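Local coordinates for protein putative carboxylesterase (Lactobacillus plantarum WCFS1, PDB 3BJR) that probably hydrolyses carboxylic esters as a serine hydrolase of the alpha/beta-hydrolase fold, though its natural substrate is not established, at residues I23-T35 and V102-Q114. Sequence-based numbering, arbitrary orientation.
Sequences IKQKLTATCAQLT and VLDLGRAVNLLRQ
Thr30 OG1 donates a hydrogen bond to Asp104 OD1 at 2.5 Å. It meets the syn side of that oxygen, 33° out of the carboxylate plane. The same hydroxyl accepts from the backbone N of Ala32, closing an ST turn. OG1 stands anti to the backbone N (chi1 -179°), which turns the hydroxyl to Asp104 and puts CG2 between backbone N and carbonyl carbon, against Arg107 CD. Asp104 OD1 also takes a weak, bent bond from Arg107 NH1 at 2.7 Å, part of a salt bridge one helical turn on. OD2 is held by Thr89, so both carboxylate oxygens have partners. Ala32 CB rests on Asp104 CG at 3.4 Å.

Arg107 can be followed outward. CB lies 4.3 Å from Leu27 CD1. The chain then runs extended to NE. CD touches Thr28 O. NE is near Thr28 O, but the angle is too poor for a hydrogen bond. Thr30 CB and Ala29 O both lie over one face of the guanidinium, Ala29 O 3.6 Å above its plane and offset toward the rim. NH1 turns back to Asp104, and NH2 lies nearest Ala29 O. Arg107 was modelled in two conformers, so the placing of this tip, salt bridge included, is less certain. A valine in place of Thr30 would probably cost Asp104 OD1 its hydroxyl donor from the turn and leave Ala32 N without this acceptor.

Leu27 bridges to the apolar part: its CD1 lies by Asp104 O and Ala108, and its CD2 meets Leu111 CD2 at 3.7 Å. Leu34 CD1 packs on Ala108 CB, while its CD2 reaches both Leu111 and Leu112. Gln25 lays its CG on Leu111 CD2. Leu27 and Leu34 also touch strand 82-87. The type II turn 27-30 and its antiparallel hairpin, at one edge of the central sheet, thus pack on helix 100-114, consistent with an alpha/beta-hydrolase fold.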
ATOM      1  N   ILE A  23      10.173 -32.686  -2.749  1.00 43.59           N
ATOM      2  CA  ILE A  23      10.082 -33.557  -1.592  1.00 40.63           C
ATOM      3  C   ILE A  23       8.667 -33.438  -1.024  1.00 38.98           C
ATOM      4  O   ILE A  23       8.006 -32.403  -1.140  1.00 30.24           O
ATOM      5  CB  ILE A  23      11.158 -33.235  -0.540  1.00 44.49           C
ATOM      6  CG1 ILE A  23      10.874 -31.925   0.158  1.00 35.39           C
ATOM      7  CG2 ILE A  23      12.571 -33.192  -1.173  1.00 44.53           C
ATOM      8  CD1 ILE A  23      11.939 -31.591   1.098  1.00 52.67           C
ATOM      9  N   LYS A  24       8.197 -34.531  -0.454  1.00 38.38           N
ATOM     10  CA  LYS A  24       6.884 -34.597   0.135  1.00 41.63           C
ATOM     11  C   LYS A  24       7.036 -35.194   1.512  1.00 41.34           C
ATOM     12  O   LYS A  24       7.706 -36.185   1.695  1.00 42.30           O
ATOM     13  CB  LYS A  24       5.917 -35.385  -0.776  1.00 44.11           C
ATOM     14  CG  LYS A  24       5.477 -34.522  -1.983  1.00 47.94           C
ATOM     15  CD  LYS A  24       4.147 -34.906  -2.567  1.00 51.72           C
ATOM     16  CE  LYS A  24       3.736 -33.995  -3.737  1.00 50.69           C
ATOM     17  NZ  LYS A  24       3.298 -32.655  -3.327  1.00 43.43           N
ATOM     18  N   GLN A  25       6.400 -34.574   2.480  1.00 43.17           N
ATOM     19  CA  GLN A  25       6.548 -34.952   3.860  1.00 45.35           C
ATOM     20  C   GLN A  25       5.232 -34.728   4.610  1.00 44.55           C
ATOM     21  O   GLN A  25       4.748 -33.594   4.653  1.00 40.35           O
ATOM     22  CB  GLN A  25       7.594 -33.998   4.441  1.00 46.97           C
ATOM     23  CG  GLN A  25       7.927 -34.217   5.861  1.00 55.92           C
ATOM     24  CD  GLN A  25       8.923 -35.293   5.988  1.00 59.99           C
ATOM     25  OE1 GLN A  25      10.104 -35.072   5.694  1.00 60.15           O
ATOM     26  NE2 GLN A  25       8.473 -36.486   6.401  1.00 60.16           N
ATOM     27  N   LYS A  26       4.661 -35.778   5.188  1.00 43.12           N
ATOM     28  CA  LYS A  26       3.475 -35.638   6.030  1.00 43.93           C
ATOM     29  C   LYS A  26       3.975 -35.123   7.374  1.00 40.77           C
ATOM     30  O   LYS A  26       4.998 -35.516   7.846  1.00 41.38           O
ATOM     31  CB  LYS A  26       2.730 -36.969   6.204  1.00 44.50           C
ATOM     32  CG  LYS A  26       1.420 -36.861   7.040  1.00 47.85           C
ATOM     33  CD  LYS A  26       1.010 -38.269   7.618  1.00 50.55           C
ATOM     34  CE  LYS A  26       0.026 -38.188   8.827  1.00 52.57           C
ATOM     35  NZ  LYS A  26       0.585 -37.428  10.026  1.00 48.91           N
ATOM     36  N   LEU A  27       3.258 -34.196   7.975  1.00 41.91           N
ATOM     37  CA  LEU A  27       3.684 -33.616   9.227  1.00 37.99           C
ATOM     38  C   LEU A  27       3.152 -34.503  10.331  1.00 38.41           C
ATOM     39  O   LEU A  27       2.192 -35.222  10.147  1.00 40.86           O
ATOM     40  CB  LEU A  27       3.227 -32.151   9.325  1.00 36.02           C
ATOM     41  CG  LEU A  27       3.845 -31.216   8.282  1.00 34.64           C
ATOM     42  CD1 LEU A  27       3.101 -29.906   8.191  1.00 29.85           C
ATOM     43  CD2 LEU A  27       5.349 -31.005   8.584  1.00 33.16           C
ATOM     44  N   THR A  28       3.817 -34.481  11.474  1.00 39.61           N
ATOM     45  CA  THR A  28       3.460 -35.324  12.584  1.00 38.78           C
ATOM     46  C   THR A  28       2.247 -34.811  13.313  1.00 38.73           C
ATOM     47  O   THR A  28       2.101 -33.610  13.477  1.00 38.87           O
ATOM     48  CB  THR A  28       4.646 -35.424  13.570  1.00 43.03           C
ATOM     49  OG1 THR A  28       5.691 -36.175  12.939  1.00 47.60           O
ATOM     50  CG2 THR A  28       4.249 -36.136  14.894  1.00 43.55           C
ATOM     51  N   ALA A  29       1.398 -35.747  13.753  1.00 37.06           N
ATOM     52  CA  ALA A  29       0.175 -35.485  14.521  1.00 37.47           C
ATOM     53  C   ALA A  29      -0.820 -34.592  13.784  1.00 38.29           C
ATOM     54  O   ALA A  29      -1.533 -33.810  14.404  1.00 43.18           O
ATOM     55  CB  ALA A  29       0.524 -34.900  15.906  1.00 36.69           C
ATOM     56  N   THR A  30      -0.861 -34.719  12.462  1.00 35.58           N
ATOM     57  CA  THR A  30      -1.738 -33.938  11.637  1.00 35.15           C
ATOM     58  C   THR A  30      -1.888 -34.603  10.277  1.00 37.45           C
ATOM     59  O   THR A  30      -1.057 -35.459   9.877  1.00 37.06           O
ATOM     60  CB  THR A  30      -1.205 -32.487  11.469  1.00 35.60           C
ATOM     61  OG1 THR A  30      -2.118 -31.747  10.663  1.00 32.80           O
ATOM     62  CG2 THR A  30       0.226 -32.455  10.857  1.00 31.33           C
ATOM     63  N   CYS A  31      -2.958 -34.269   9.568  0.50 36.11           N
ATOM     64  CA  CYS A  31      -3.132 -34.783   8.217  0.50 35.99           C
ATOM     65  C   CYS A  31      -2.410 -33.828   7.263  0.50 35.35           C
ATOM     66  O   CYS A  31      -2.217 -34.139   6.090  0.50 37.93           O
ATOM     67  CB  CYS A  31      -4.605 -34.875   7.856  0.50 35.89           C
ATOM     68  SG  CYS A  31      -5.389 -33.282   7.856  0.50 36.00           S
ATOM     69  N   ALA A  32      -1.987 -32.674   7.767  1.00 34.03           N
ATOM     70  CA  ALA A  32      -1.285 -31.697   6.940  1.00 33.23           C
ATOM     71  C   ALA A  32      -0.039 -32.326   6.305  1.00 33.73           C
ATOM     72  O   ALA A  32       0.616 -33.196   6.891  1.00 31.82           O
ATOM     73  CB  ALA A  32      -0.942 -30.467   7.731  1.00 29.17           C
ATOM     74  N   GLN A  33       0.261 -31.846   5.107  0.50 33.97           N
ATOM     75  CA  GLN A  33       1.406 -32.297   4.378  0.50 32.67           C
ATOM     76  C   GLN A  33       2.146 -31.103   3.856  0.50 32.16           C
ATOM     77  O   GLN A  33       1.624 -29.972   3.797  0.50 30.48           O
ATOM     78  CB  GLN A  33       1.001 -33.238   3.255  0.50 31.72           C
ATOM     79  CG  GLN A  33       0.315 -34.457   3.797  0.50 35.10           C
ATOM     80  CD  GLN A  33       0.245 -35.560   2.816  0.50 30.63           C
ATOM     81  OE1 GLN A  33       0.023 -35.331   1.636  0.50 37.20           O
ATOM     82  NE2 GLN A  33       0.425 -36.779   3.296  0.50 31.73           N
ATOM     83  N   LEU A  34       3.420 -31.349   3.612  1.00 31.87           N
ATOM     84  CA  LEU A  34       4.301 -30.346   3.056  1.00 34.83           C
ATOM     85  C   LEU A  34       4.960 -30.843   1.776  1.00 34.44           C
ATOM     86  O   LEU A  34       5.352 -32.005   1.673  1.00 31.10           O
ATOM     87  CB  LEU A  34       5.349 -30.027   4.110  1.00 35.86           C
ATOM     88  CG  LEU A  34       6.237 -28.806   4.088  1.00 39.67           C
ATOM     89  CD1 LEU A  34       5.425 -27.531   4.176  1.00 28.69           C
ATOM     90  CD2 LEU A  34       7.222 -28.970   5.266  1.00 37.11           C
ATOM     91  N   THR A  35       5.013 -29.966   0.772  1.00 32.92           N
ATOM     92  CA  THR A  35       5.692 -30.252  -0.482  1.00 28.27           C
ATOM     93  C   THR A  35       6.799 -29.231  -0.593  1.00 32.05           C
ATOM     94  O   THR A  35       6.575 -28.044  -0.309  1.00 27.72           O
ATOM     95  CB  THR A  35       4.764 -30.135  -1.651  1.00 26.91           C
ATOM     96  OG1 THR A  35       3.740 -31.112  -1.483  1.00 26.25           O
ATOM     97  CG2 THR A  35       5.516 -30.300  -3.011  1.00 25.79           C
ATOM     98  N   VAL A 102      -3.119 -23.144  11.689  1.00 34.84           N
ATOM     99  CA  VAL A 102      -2.091 -22.274  12.236  1.00 35.44           C
ATOM    100  C   VAL A 102      -1.022 -23.150  12.922  1.00 36.71           C
ATOM    101  O   VAL A 102       0.181 -22.887  12.821  1.00 35.60           O
ATOM    102  CB  VAL A 102      -2.690 -21.289  13.274  1.00 35.65           C
ATOM    103  CG1 VAL A 102      -1.595 -20.466  13.869  1.00 36.37           C
ATOM    104  CG2 VAL A 102      -3.785 -20.394  12.656  1.00 30.21           C
ATOM    105  N   LEU A 103      -1.487 -24.179  13.630  1.00 33.97           N
ATOM    106  CA  LEU A 103      -0.633 -25.150  14.265  1.00 34.22           C
ATOM    107  C   LEU A 103       0.141 -25.917  13.185  1.00 36.19           C
ATOM    108  O   LEU A 103       1.348 -26.068  13.303  1.00 35.52           O
ATOM    109  CB  LEU A 103      -1.455 -26.104  15.112  1.00 34.20           C
ATOM    110  CG  LEU A 103      -2.161 -25.509  16.320  1.00 30.81           C
ATOM    111  CD1 LEU A 103      -2.897 -26.619  17.042  1.00 31.19           C
ATOM    112  CD2 LEU A 103      -1.191 -24.790  17.264  1.00 35.06           C
ATOM    113  N   ASP A 104      -0.550 -26.352  12.129  1.00 36.26           N
ATOM    114  CA  ASP A 104       0.088 -27.042  10.987  1.00 34.55           C
ATOM    115  C   ASP A 104       1.253 -26.211  10.416  1.00 33.16           C
ATOM    116  O   ASP A 104       2.276 -26.755  10.028  1.00 34.57           O
ATOM    117  CB  ASP A 104      -0.938 -27.305   9.857  1.00 31.99           C
ATOM    118  CG  ASP A 104      -1.946 -28.394  10.178  1.00 32.24           C
ATOM    119  OD1 ASP A 104      -1.653 -29.269  11.021  1.00 31.19           O
ATOM    120  OD2 ASP A 104      -3.020 -28.409   9.511  1.00 32.49           O
ATOM    121  N   LEU A 105       1.057 -24.901  10.296  1.00 35.49           N
ATOM    122  CA  LEU A 105       2.110 -23.989   9.791  1.00 33.37           C
ATOM    123  C   LEU A 105       3.313 -24.019  10.759  1.00 35.90           C
ATOM    124  O   LEU A 105       4.470 -24.044  10.327  1.00 33.17           O
ATOM    125  CB  LEU A 105       1.583 -22.581   9.617  1.00 35.65           C
ATOM    126  CG  LEU A 105       2.576 -21.478   9.223  1.00 31.90           C
ATOM    127  CD1 LEU A 105       3.426 -21.939   8.022  1.00 24.75           C
ATOM    128  CD2 LEU A 105       1.880 -20.125   8.981  1.00 29.44           C
ATOM    129  N   GLY A 106       3.043 -24.044  12.065  1.00 33.42           N
ATOM    130  CA  GLY A 106       4.097 -24.170  13.069  1.00 32.72           C
ATOM    131  C   GLY A 106       4.890 -25.473  12.904  1.00 33.21           C
ATOM    132  O   GLY A 106       6.134 -25.498  12.991  1.00 33.80           O
ATOM    133  N   ARG A 107       4.171 -26.560  12.668  0.50 32.90           N
ATOM    134  CA  ARG A 107       4.803 -27.858  12.476  0.50 32.35           C
ATOM    135  C   ARG A 107       5.745 -27.798  11.270  0.50 32.33           C
ATOM    136  O   ARG A 107       6.835 -28.369  11.284  0.50 33.63           O
ATOM    137  CB  ARG A 107       3.742 -28.930  12.281  0.50 32.04           C
ATOM    138  CG  ARG A 107       2.808 -29.123  13.475  0.50 32.19           C
ATOM    139  CD  ARG A 107       1.797 -30.223  13.214  0.50 32.14           C
ATOM    140  NE  ARG A 107       0.957 -30.496  14.386  0.50 30.34           N
ATOM    141  CZ  ARG A 107      -0.313 -30.123  14.558  0.50 28.26           C
ATOM    142  NH1 ARG A 107      -0.995 -29.477  13.616  0.50 14.12           N
ATOM    143  NH2 ARG A 107      -0.938 -30.473  15.684  0.50 32.02           N
ATOM    144  N   ALA A 108       5.310 -27.087  10.236  1.00 31.10           N
ATOM    145  CA  ALA A 108       6.076 -26.911   9.009  1.00 32.36           C
ATOM    146  C   ALA A 108       7.339 -26.078   9.223  1.00 31.68           C
ATOM    147  O   ALA A 108       8.405 -26.444   8.753  1.00 31.00           O
ATOM    148  CB  ALA A 108       5.156 -26.295   7.898  1.00 31.45           C
ATOM    149  N   VAL A 109       7.221 -24.953   9.937  1.00 34.04           N
ATOM    150  CA  VAL A 109       8.366 -24.073  10.247  1.00 33.42           C
ATOM    151  C   VAL A 109       9.389 -24.839  11.098  1.00 32.91           C
ATOM    152  O   VAL A 109      10.575 -24.818  10.832  1.00 30.43           O
ATOM    153  CB  VAL A 109       7.913 -22.736  10.949  1.00 34.72           C
ATOM    154  CG1 VAL A 109       9.146 -21.889  11.401  1.00 31.33           C
ATOM    155  CG2 VAL A 109       6.977 -21.960  10.034  1.00 24.45           C
ATOM    156  N   ASN A 110       8.914 -25.533  12.111  1.00 30.67           N
ATOM    157  CA  ASN A 110       9.762 -26.318  12.949  1.00 31.55           C
ATOM    158  C   ASN A 110      10.546 -27.406  12.160  1.00 30.79           C
ATOM    159  O   ASN A 110      11.707 -27.620  12.408  1.00 31.03           O
ATOM    160  CB  ASN A 110       8.909 -26.998  14.022  1.00 28.98           C
ATOM    161  CG  ASN A 110       9.728 -27.732  15.036  1.00 31.96           C
ATOM    162  OD1 ASN A 110      10.748 -27.248  15.487  1.00 33.93           O
ATOM    163  ND2 ASN A 110       9.235 -28.864  15.473  1.00 30.72           N
ATOM    164  N   LEU A 111       9.896 -28.085  11.231  1.00 32.69           N
ATOM    165  CA  LEU A 111      10.526 -29.120  10.414  1.00 28.77           C
ATOM    166  C   LEU A 111      11.579 -28.488   9.552  1.00 31.22           C
ATOM    167  O   LEU A 111      12.645 -29.043   9.397  1.00 32.39           O
ATOM    168  CB  LEU A 111       9.498 -29.779   9.519  1.00 31.67           C
ATOM    169  CG  LEU A 111       9.905 -30.997   8.674  1.00 33.29           C
ATOM    170  CD1 LEU A 111      10.067 -32.191   9.561  1.00 36.29           C
ATOM    171  CD2 LEU A 111       8.863 -31.257   7.613  1.00 31.92           C
ATOM    172  N   LEU A 112      11.286 -27.340   8.941  1.00 32.56           N
ATOM    173  CA  LEU A 112      12.303 -26.656   8.131  1.00 32.07           C
ATOM    174  C   LEU A 112      13.559 -26.346   8.944  1.00 32.02           C
ATOM    175  O   LEU A 112      14.636 -26.606   8.476  1.00 31.40           O
ATOM    176  CB  LEU A 112      11.773 -25.396   7.434  1.00 31.18           C
ATOM    177  CG  LEU A 112      11.176 -25.591   6.048  1.00 31.11           C
ATOM    178  CD1 LEU A 112       9.901 -26.485   5.998  1.00 29.98           C
ATOM    179  CD2 LEU A 112      11.004 -24.217   5.371  1.00 31.21           C
ATOM    180  N   ARG A 113      13.414 -25.783  10.146  1.00 36.45           N
ATOM    181  CA  ARG A 113      14.578 -25.492  11.008  1.00 35.24           C
ATOM    182  C   ARG A 113      15.370 -26.671  11.488  1.00 34.57           C
ATOM    183  O   ARG A 113      16.594 -26.576  11.675  1.00 34.71           O
ATOM    184  CB  ARG A 113      14.179 -24.793  12.271  1.00 35.13           C
ATOM    185  CG  ARG A 113      13.989 -23.449  12.046  1.00 36.18           C
ATOM    186  CD  ARG A 113      14.391 -22.565  13.178  1.00 28.95           C
ATOM    187  NE  ARG A 113      14.298 -21.218  12.577  1.00 32.69           N
ATOM    188  CZ  ARG A 113      13.182 -20.512  12.407  1.00 32.33           C
ATOM    189  NH1 ARG A 113      12.017 -20.914  12.904  1.00 30.26           N
ATOM    190  NH2 ARG A 113      13.259 -19.350  11.804  1.00 35.55           N
ATOM    191  N   GLN A 114      14.642 -27.740  11.785  1.00 33.20           N
ATOM    192  CA  GLN A 114      15.229 -28.979  12.153  1.00 34.52           C
ATOM    193  C   GLN A 114      16.064 -29.563  11.037  1.00 34.48           C
ATOM    194  O   GLN A 114      17.029 -30.255  11.317  1.00 34.46           O
ATOM    195  CB  GLN A 114      14.126 -30.008  12.477  1.00 31.65           C
ATOM    196  CG  GLN A 114      13.369 -29.678  13.777  1.00 36.24           C
ATOM    197  CD  GLN A 114      12.396 -30.753  14.182  1.00 38.55           C
ATOM    198  OE1 GLN A 114      11.820 -31.440  13.335  1.00 42.02           O
ATOM    199  NE2 GLN A 114      12.221 -30.919  15.497  1.00 41.97           N
TER